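Local coordinates for protein polyketide Synthase III (Ectocarpus siliculosus, PDB 4B0N) that probably catalyses acyl transfer as a type III polyketide synthase of the chalcone synthase family, in the biosynthesis of phlorotannin monomers, at residues D37-Y42 with G254-E259; L135-A140 with C172-N177; I337-Q342 with D354-L359. All coordinates share one frame; numbering follows the deposited sequence.

Interaction 1: residues D37-Y42 with G254-E259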
loop_
_atom_site.group_PDB
_atom_site.type_symbol
_atom_site.label_atom_id
_atom_site.label_comp_id
_atom_site.label_asym_id
_atom_site.label_seq_id
_atom_site.Cartn_x
_atom_site.Cartn_y
_atom_site.Cartn_z
ATOM N N ASP A 37 29.210 -13.671 -16.137
ATOM C CA ASP A 37 27.853 -13.577 -16.680
ATOM C C ASP A 37 27.406 -12.123 -16.901
ATOM O O ASP A 37 26.843 -11.482 -16.004
ATOM C CB ASP A 37 26.855 -14.341 -15.790
ATOM C CG ASP A 37 26.843 -13.844 -14.348
ATOM O OD1 ASP A 37 27.888 -13.944 -13.668
ATOM O OD2 ASP A 37 25.782 -13.356 -13.897
ATOM N N GLU A 38 27.669 -11.611 -18.102
ATOM C CA GLU A 38 27.278 -10.247 -18.465
ATOM C C GLU A 38 25.895 -10.190 -19.115
ATOM O O GLU A 38 25.745 -9.817 -20.280
ATOM C CB GLU A 38 28.344 -9.575 -19.340
ATOM C CG GLU A 38 29.206 -8.556 -18.601
ATOM C CD GLU A 38 29.935 -9.129 -17.393
ATOM O OE1 GLU A 38 30.666 -10.134 -17.545
ATOM O OE2 GLU A 38 29.785 -8.563 -16.288
ATOM N N GLN A 39 24.894 -10.589 -18.334
ATOM C CA GLN A 39 23.489 -10.414 -18.681
ATOM C C GLN A 39 22.758 -9.836 -17.469
ATOM O O GLN A 39 21.557 -10.055 -17.285
ATOM C CB GLN A 39 22.862 -11.741 -19.127
ATOM C CG GLN A 39 23.303 -12.230 -20.503
ATOM C CD GLN A 39 22.896 -11.306 -21.641
ATOM O OE1 GLN A 39 21.845 -10.660 -21.596
ATOM N NE2 GLN A 39 23.728 -11.244 -22.673
ATOM N N THR A 40 23.507 -9.098 -16.650
ATOM C CA THR A 40 22.985 -8.442 -15.455
ATOM C C THR A 40 22.108 -7.256 -15.848
ATOM O O THR A 40 22.509 -6.419 -16.661
ATOM C CB THR A 40 24.126 -7.945 -14.542
ATOM O OG1 THR A 40 25.167 -8.928 -14.492
ATOM C CG2 THR A 40 23.620 -7.678 -13.131
ATOM N N VAL A 41 20.911 -7.203 -15.270
ATOM C CA VAL A 41 19.958 -6.128 -15.543
ATOM C C VAL A 41 19.771 -5.226 -14.316
ATOM O O VAL A 41 19.301 -5.664 -13.263
ATOM C CB VAL A 41 18.612 -6.673 -16.095
ATOM C CG1 VAL A 41 18.086 -7.825 -15.249
ATOM C CG2 VAL A 41 17.576 -5.565 -16.214
ATOM N N TYR A 42 20.160 -3.964 -14.471
ATOM C CA TYR A 42 20.105 -2.978 -13.394
ATOM C C TYR A 42 18.918 -2.030 -13.552
ATOM O O TYR A 42 18.585 -1.642 -14.672
ATOM C CB TYR A 42 21.398 -2.158 -13.366
ATOM C CG TYR A 42 22.646 -2.944 -13.025
ATOM C CD1 TYR A 42 22.971 -3.229 -11.697
ATOM C CD2 TYR A 42 23.513 -3.383 -14.027
ATOM C CE1 TYR A 42 24.118 -3.940 -11.379
ATOM C CE2 TYR A 42 24.663 -4.094 -13.718
ATOM C CZ TYR A 42 24.960 -4.368 -12.393
ATOM O OH TYR A 42 26.097 -5.071 -12.076
ATOM N N GLY A 254 14.930 -1.231 -16.894
ATOM C CA GLY A 254 15.902 -2.282 -16.597
ATOM C C GLY A 254 16.888 -2.423 -17.742
ATOM O O GLY A 254 16.548 -2.949 -18.806
ATOM N N ALA A 255 18.116 -1.958 -17.522
ATOM C CA ALA A 255 19.118 -1.887 -18.583
ATOM C C ALA A 255 20.338 -2.763 -18.323
ATOM O O ALA A 255 20.709 -2.998 -17.172
ATOM C CB ALA A 255 19.541 -0.444 -18.798
ATOM N N ARG A 256 20.961 -3.226 -19.406
ATOM C CA ARG A 256 22.152 -4.078 -19.337
ATOM C C ARG A 256 23.418 -3.219 -19.208
ATOM O O ARG A 256 23.329 -2.022 -18.927
ATOM C CB ARG A 256 22.225 -4.978 -20.576
ATOM C CG ARG A 256 22.247 -6.472 -20.286
ATOM C CD ARG A 256 20.844 -7.058 -20.189
ATOM N NE ARG A 256 20.095 -6.913 -21.438
ATOM C CZ ARG A 256 18.911 -7.470 -21.685
ATOM N NH1 ARG A 256 18.316 -8.228 -20.770
ATOM N NH2 ARG A 256 18.319 -7.272 -22.857
ATOM N N LYS A 257 24.587 -3.830 -19.417
ATOM C CA LYS A 257 25.879 -3.155 -19.222
ATOM C C LYS A 257 26.020 -1.851 -20.020
ATOM O O LYS A 257 26.247 -0.786 -19.437
ATOM C CB LYS A 257 27.052 -4.106 -19.525
ATOM C CG LYS A 257 28.434 -3.469 -19.385
ATOM C CD LYS A 257 29.517 -4.272 -20.096
ATOM C CE LYS A 257 30.273 -5.179 -19.138
ATOM N NZ LYS A 257 31.222 -6.086 -19.845
ATOM N N SER A 258 25.880 -1.941 -21.342
ATOM C CA SER A 258 26.116 -0.790 -22.218
ATOM C C SER A 258 24.874 -0.314 -22.976
ATOM O O SER A 258 24.981 0.308 -24.035
ATOM C CB SER A 258 27.258 -1.085 -23.192
ATOM O OG SER A 258 28.514 -1.000 -22.544
ATOM N N GLU A 259 23.701 -0.585 -22.414
ATOM C CA GLU A 259 22.443 -0.127 -22.996
ATOM C C GLU A 259 22.121 1.318 -22.595
ATOM O O GLU A 259 21.023 1.814 -22.865
ATOM C CB GLU A 259 21.297 -1.062 -22.595
ATOM C CG GLU A 259 21.358 -2.442 -23.233
ATOM C CD GLU A 259 20.188 -3.328 -22.849
ATOM O OE1 GLU A 259 19.231 -2.829 -22.218
ATOM O OE2 GLU A 259 20.226 -4.532 -23.178
HETATM O O HOH W 1 25.260 -7.114 -19.412
#
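Gln39 reaches back to Arg256 with the end of its side chain, and OE1 sits over one face of the guanidinium group, whose plane is turned 57° from that of the amide. The approach is loose: the nearest Arg256 atom to Gln39 OE1 is the methylene CD, at 4.0 Å. Bends at chi2 and chi3 fold the arginine chain round, so that Arg256 NE lies 3.0 Å from Glu259 OE2 in a salt bridge, with the donor above the carboxylate plane. That bridge ties the turn after strand 245-255 to itself. Lys257 runs obliquely across Glu38; its NZ is 3.4 Å from Glu38 CG but 4.6 Å from Glu38 OE2, opposite charges near each other yet beyond salt-bridge range. Val41 faces the backbone instead: CG2, anti to its own backbone N, lies 3.6 Å from Gly254 C. Tyr42 and Ala255 form the antiparallel hydrogen-bonded pair at which the incoming chain joins the sheet. Tyr42 N gives a 2.9 Å bond to Ala255 O at 165°, and Ala255 N returns one of equal length to Tyr42 O at 160°. Both side chains stand on one face of the sheet, the Tyr42 side chain also touching Ile414 at the C terminus. A weak water bridge joins Glu38 O to Lys257 N. Strand 42-51, an outermost strand of the five-stranded sheet, thus starts against the end of 245-255. The chemistry implies that two backbone bonds fix the pairing, while the exposed Glu38 and Lys257 probably add at most a weak attraction.

Interaction 2: residues L135-A140 with C172-N177; sequences LVSDVA and CELIKN
Leu174 reaches Val136 because its CG is anti to the carbonyl carbon (chi1 -71°), which swings the fork of the side chain toward helix 121-146. Val136 answers with CG1, placed anti to the backbone N (chi1 -171°). The two side chains cross at about a right angle, and Val136 CG1 fits into the fork of the leucine, 3.6 Å from Leu174 CD1 and also 3.6 Å from Leu174 CD2. The CD2 branch has further neighbours: it lies 3.9 Å from Ser137 CA and 4.3 Å from Ala140 CB, so one methyl touches three residues spread over about a turn of the opposite helix. The short segments approach to 10.0 Å between axes with a signed crossing angle of -58°, which restricts the contact to a small patch of 183 Å². Helix 170-177 is the connection of a beta-alpha-beta crossover between the parallel neighbours 154-161 and 185-190, and both helices lie on the five-stranded sheet of the thiolase-like fold. The evidence is a shared floor: Val136, Ala140 and Leu174 all touch Ile219 on strand 215-223, which closes the apolar patch from the sheet side. At the other margin, Ser137 OG is 3.4 Å from Asn177 CB; the same OG is hydrogen-bonded to Val133 O, in the preceding helical turn. Gly169, immediately before helix 170-177, belongs to the malonic acid pocket observed in the crystal. At the dimer interface, Cys172 and Ile175 of this helix turn to the second subunit, where Cys172 packs on Pro402 and Ile175 on Leu274 of that neighbouring chain.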
loop_
_atom_site.group_PDB
_atom_site.type_symbol
_atom_site.label_atom_id
_atom_site.label_comp_id
_atom_site.label_asym_id
_atom_site.label_seq_id
_atom_site.Cartn_x
_atom_site.Cartn_y
_atom_site.Cartn_z
ATOM N N LEU A 135 -2.235 17.552 -9.651
ATOM C CA LEU A 135 -0.823 17.570 -9.287
ATOM C C LEU A 135 -0.085 16.332 -9.789
ATOM O O LEU A 135 0.937 16.453 -10.463
ATOM C CB LEU A 135 -0.660 17.715 -7.768
ATOM C CG LEU A 135 0.753 17.818 -7.185
ATOM C CD1 LEU A 135 1.536 18.967 -7.806
ATOM C CD2 LEU A 135 0.691 17.962 -5.672
ATOM N N VAL A 136 -0.609 15.152 -9.469
ATOM C CA VAL A 136 -0.009 13.889 -9.897
ATOM C C VAL A 136 0.026 13.780 -11.423
ATOM O O VAL A 136 1.001 13.285 -11.988
ATOM C CB VAL A 136 -0.741 12.663 -9.304
ATOM C CG1 VAL A 136 0.032 11.387 -9.596
ATOM C CG2 VAL A 136 -0.914 12.810 -7.802
ATOM N N SER A 137 -1.032 14.266 -12.074
ATOM C CA SER A 137 -1.170 14.194 -13.531
ATOM C C SER A 137 -0.012 14.822 -14.310
ATOM O O SER A 137 0.567 14.171 -15.179
ATOM C CB SER A 137 -2.509 14.788 -13.990
ATOM O OG SER A 137 -3.584 13.893 -13.746
ATOM N N ASP A 138 0.333 16.071 -13.998
ATOM C CA ASP A 138 1.372 16.771 -14.758
ATOM C C ASP A 138 2.791 16.395 -14.318
ATOM O O ASP A 138 3.742 16.529 -15.094
ATOM C CB ASP A 138 1.148 18.296 -14.768
ATOM C CG ASP A 138 1.923 19.022 -13.682
ATOM O OD1 ASP A 138 1.699 18.740 -12.484
ATOM O OD2 ASP A 138 2.763 19.879 -14.030
ATOM N N VAL A 139 2.926 15.919 -13.083
ATOM C CA VAL A 139 4.208 15.399 -12.600
ATOM C C VAL A 139 4.521 14.095 -13.339
ATOM O O VAL A 139 5.644 13.894 -13.806
ATOM C CB VAL A 139 4.230 15.210 -11.060
ATOM C CG1 VAL A 139 5.534 14.573 -10.602
ATOM C CG2 VAL A 139 4.044 16.544 -10.353
ATOM N N ALA A 140 3.515 13.230 -13.463
ATOM C CA ALA A 140 3.639 11.991 -14.228
ATOM C C ALA A 140 3.870 12.265 -15.716
ATOM O O ALA A 140 4.679 11.587 -16.352
ATOM C CB ALA A 140 2.414 11.113 -14.030
ATOM N N CYS A 172 -6.268 4.916 -10.568
ATOM C CA CYS A 172 -7.406 4.891 -11.480
ATOM C C CYS A 172 -7.598 6.220 -12.204
ATOM O O CYS A 172 -8.112 6.255 -13.324
ATOM C CB CYS A 172 -8.686 4.539 -10.724
ATOM S SG CYS A 172 -8.840 2.798 -10.268
ATOM N N GLU A 173 -7.195 7.308 -11.555
ATOM C CA GLU A 173 -7.330 8.642 -12.129
ATOM C C GLU A 173 -6.248 8.911 -13.172
ATOM O O GLU A 173 -6.509 9.543 -14.196
ATOM C CB GLU A 173 -7.306 9.711 -11.032
ATOM C CG GLU A 173 -8.410 9.572 -9.987
ATOM C CD GLU A 173 -9.811 9.819 -10.532
ATOM O OE1 GLU A 173 -9.968 10.626 -11.476
ATOM O OE2 GLU A 173 -10.765 9.210 -10.001
ATOM N N LEU A 174 -5.043 8.411 -12.909
ATOM C CA LEU A 174 -3.909 8.548 -13.826
ATOM C C LEU A 174 -4.073 7.764 -15.123
ATOM O O LEU A 174 -3.542 8.163 -16.161
ATOM C CB LEU A 174 -2.609 8.132 -13.141
ATOM C CG LEU A 174 -2.074 9.060 -12.054
ATOM C CD1 LEU A 174 -0.958 8.362 -11.299
ATOM C CD2 LEU A 174 -1.603 10.386 -12.639
ATOM N N ILE A 175 -4.789 6.644 -15.060
ATOM C CA ILE A 175 -5.103 5.870 -16.262
ATOM C C ILE A 175 -6.131 6.631 -17.100
ATOM O O ILE A 175 -6.089 6.592 -18.327
ATOM C CB ILE A 175 -5.608 4.443 -15.935
ATOM C CG1 ILE A 175 -4.653 3.736 -14.968
ATOM C CG2 ILE A 175 -5.743 3.615 -17.208
ATOM C CD1 ILE A 175 -5.255 2.537 -14.268
ATOM N N LYS A 176 -7.042 7.329 -16.427
ATOM C CA LYS A 176 -8.005 8.196 -17.100
ATOM C C LYS A 176 -7.324 9.413 -17.716
ATOM O O LYS A 176 -7.432 9.641 -18.926
ATOM C CB LYS A 176 -9.104 8.648 -16.138
ATOM C CG LYS A 176 -10.391 7.853 -16.251
ATOM C CD LYS A 176 -11.545 8.601 -15.605
ATOM C CE LYS A 176 -12.870 8.187 -16.228
ATOM N NZ LYS A 176 -14.004 9.039 -15.775
ATOM N N ASN A 177 -6.617 10.172 -16.878
ATOM C CA ASN A 177 -6.006 11.441 -17.276
ATOM C C ASN A 177 -4.916 11.334 -18.341
ATOM O O ASN A 177 -4.960 12.035 -19.353
ATOM C CB ASN A 177 -5.473 12.191 -16.048
ATOM C CG ASN A 177 -6.568 12.906 -15.278
ATOM O OD1 ASN A 177 -7.601 12.319 -14.952
ATOM N ND2 ASN A 177 -6.346 14.183 -14.982
#

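Interaction 3: residues I337-Q342 with D354-L359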
loop_
_atom_site.group_PDB
_atom_site.type_symbol
_atom_site.label_atom_id
_atom_site.label_comp_id
_atom_site.label_asym_id
_atom_site.label_seq_id
_atom_site.Cartn_x
_atom_site.Cartn_y
_atom_site.Cartn_z
ATOM N N ILE A 337 16.657 16.163 12.512
ATOM C CA ILE A 337 16.727 14.905 11.759
ATOM C C ILE A 337 17.961 14.859 10.844
ATOM O O ILE A 337 18.651 13.838 10.773
ATOM C CB ILE A 337 15.406 14.615 11.003
ATOM C CG1 ILE A 337 14.286 14.324 12.014
ATOM C CG2 ILE A 337 15.567 13.447 10.037
ATOM C CD1 ILE A 337 12.879 14.338 11.446
ATOM N N ILE A 338 18.250 15.973 10.174
ATOM C CA ILE A 338 19.446 16.082 9.335
ATOM C C ILE A 338 20.718 16.146 10.188
ATOM O O ILE A 338 21.714 15.488 9.874
ATOM C CB ILE A 338 19.380 17.305 8.391
ATOM C CG1 ILE A 338 18.089 17.274 7.568
ATOM C CG2 ILE A 338 20.599 17.345 7.476
ATOM C CD1 ILE A 338 17.764 18.576 6.864
ATOM N N GLU A 339 20.667 16.929 11.266
ATOM C CA GLU A 339 21.819 17.151 12.148
ATOM C C GLU A 339 22.392 15.869 12.757
ATOM O O GLU A 339 23.612 15.707 12.839
ATOM C CB GLU A 339 21.458 18.133 13.264
ATOM C CG GLU A 339 21.434 19.593 12.844
ATOM C CD GLU A 339 20.945 20.515 13.947
ATOM O OE1 GLU A 339 20.380 20.016 14.946
ATOM O OE2 GLU A 339 21.124 21.745 13.815
ATOM N N GLU A 340 21.508 14.972 13.186
ATOM C CA GLU A 340 21.923 13.717 13.811
ATOM C C GLU A 340 22.393 12.687 12.783
ATOM O O GLU A 340 23.183 11.792 13.104
ATOM C CB GLU A 340 20.805 13.154 14.694
ATOM C CG GLU A 340 20.456 14.030 15.893
ATOM C CD GLU A 340 21.495 13.982 17.007
ATOM O OE1 GLU A 340 22.640 14.440 16.800
ATOM O OE2 GLU A 340 21.156 13.496 18.107
ATOM N N ALA A 341 21.904 12.819 11.551
ATOM C CA ALA A 341 22.423 12.051 10.425
ATOM C C ALA A 341 23.851 12.496 10.116
ATOM O O ALA A 341 24.705 11.672 9.786
ATOM C CB ALA A 341 21.532 12.223 9.208
ATOM N N GLN A 342 24.097 13.801 10.233
ATOM C CA GLN A 342 25.436 14.370 10.083
ATOM C C GLN A 342 26.358 13.934 11.213
ATOM O O GLN A 342 27.531 13.642 10.983
ATOM C CB GLN A 342 25.373 15.898 10.052
ATOM C CG GLN A 342 24.776 16.482 8.785
ATOM C CD GLN A 342 24.685 17.995 8.826
ATOM O OE1 GLN A 342 25.352 18.652 9.628
ATOM N NE2 GLN A 342 23.855 18.558 7.956
ATOM N N ASP A 354 22.291 19.774 -0.100
ATOM C CA ASP A 354 21.071 19.511 -0.862
ATOM C C ASP A 354 19.874 19.324 0.064
ATOM O O ASP A 354 18.776 19.803 -0.226
ATOM C CB ASP A 354 21.235 18.266 -1.742
ATOM C CG ASP A 354 22.319 18.423 -2.795
ATOM O OD1 ASP A 354 22.363 19.477 -3.467
ATOM O OD2 ASP A 354 23.122 17.478 -2.957
ATOM N N SER A 355 20.100 18.628 1.178
ATOM C CA SER A 355 19.044 18.315 2.143
ATOM C C SER A 355 18.517 19.561 2.858
ATOM O O SER A 355 17.318 19.664 3.126
ATOM C CB SER A 355 19.534 17.281 3.162
ATOM O OG SER A 355 20.032 16.118 2.521
ATOM N N TRP A 356 19.414 20.501 3.161
ATOM C CA TRP A 356 19.026 21.778 3.759
ATOM C C TRP A 356 18.260 22.623 2.783
ATOM O O TRP A 356 17.299 23.298 3.156
ATOM C CB TRP A 356 20.246 22.541 4.254
ATOM C CG TRP A 356 20.906 21.927 5.464
ATOM C CD1 TRP A 356 22.162 21.325 5.533
ATOM C CD2 TRP A 356 20.367 21.837 6.827
ATOM N NE1 TRP A 356 22.424 20.883 6.803
ATOM C CE2 TRP A 356 21.392 21.155 7.630
ATOM C CE3 TRP A 356 19.183 22.233 7.441
ATOM C CZ2 TRP A 356 21.217 20.894 8.982
ATOM C CZ3 TRP A 356 19.018 21.966 8.806
ATOM C CH2 TRP A 356 20.011 21.313 9.556
ATOM N N ALA A 357 18.684 22.580 1.521
ATOM C CA ALA A 357 18.071 23.363 0.450
ATOM C C ALA A 357 16.612 22.971 0.199
ATOM O O ALA A 357 15.751 23.841 0.034
ATOM C CB ALA A 357 18.888 23.243 -0.829
ATOM N N VAL A 358 16.343 21.666 0.173
ATOM C CA VAL A 358 14.986 21.162 -0.007
ATOM C C VAL A 358 14.129 21.572 1.184
ATOM O O VAL A 358 13.058 22.151 1.012
ATOM C CB VAL A 358 14.971 19.631 -0.216
ATOM C CG1 VAL A 358 13.575 19.053 -0.021
ATOM C CG2 VAL A 358 15.494 19.290 -1.602
ATOM N N LEU A 359 14.633 21.292 2.386
ATOM C CA LEU A 359 13.966 21.636 3.644
ATOM C C LEU A 359 13.615 23.122 3.729
ATOM O O LEU A 359 12.498 23.478 4.096
ATOM C CB LEU A 359 14.851 21.222 4.828
ATOM C CG LEU A 359 14.316 21.044 6.256
ATOM C CD1 LEU A 359 14.466 22.312 7.082
ATOM C CD2 LEU A 359 12.886 20.513 6.290
#
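Ile338 and Trp356 make the main contact, a CH-pi interaction in which the CD1 methyl of Ile338 stands 4.1 Å from the centroid of the six-membered ring of Trp356, only 15° off the ring normal. The CG2 methyl lies over the same face nearer the rim, 3.9 Å from Trp356 CE2, so two branches of the isoleucine spread over one face of the indole. In Trp356, chi1 of -70° swings the ring across to the other helix, and chi2 of 112° turns its face to Ile338. Apolar contact continues beyond the ring, where Ile338 CD1 is 4.3 Å from Leu359 CG. The same CD1 methyl also meets the backbone, 3.9 Å from Ser355 O. The short segments 337-342 and 354-359 run 176° apart, nearly antiparallel, their axes 11.2 Å apart at closest approach. Helices 335-345 and 353-362 form a helical hairpin closed by a short loop in the C-terminal half of the thiolase-like fold, and the second of them packs on helix 369-385. Edge contacts come from a different direction: Glu339 CG lies in the plane of the indole, 4.0 Å from Trp356 CH2, with the glutamate chain crossing the ring at about a right angle. Farther round the rim, the Gln342 amide approaches the pyrrole side with its plane steeply inclined to the ring. Among polar and charged partners outside the pair, Arg87 makes a cation-pi interaction with Trp356, and Ser355 OG is hydrogen-bonded to Val330 O. The side chain of Leu359 is about 11 Å from the bound arachidonic acid.

Along the chain, interaction 2 is nested inside the long loop closed by interaction 1, and interaction 3 follows after both. Interactions 1 and 2 share the five-stranded sheet: the first pairs strands 42-51 and 245-255 at their ends, while in the second helix 121-146 lies on the sheet and its Leu135 and Val139 touch strand 245-255. Their nearest atoms are about 16 Å apart. Interaction 3 lies in the C-terminal chalcone/stilbene synthase domain, its centre 30 Å from that of interaction 2, on the opposite side of the chain's centre. The three thus sample a sheet margin, an outer helical layer beside the dimer interface, and a helical hairpin of the other half.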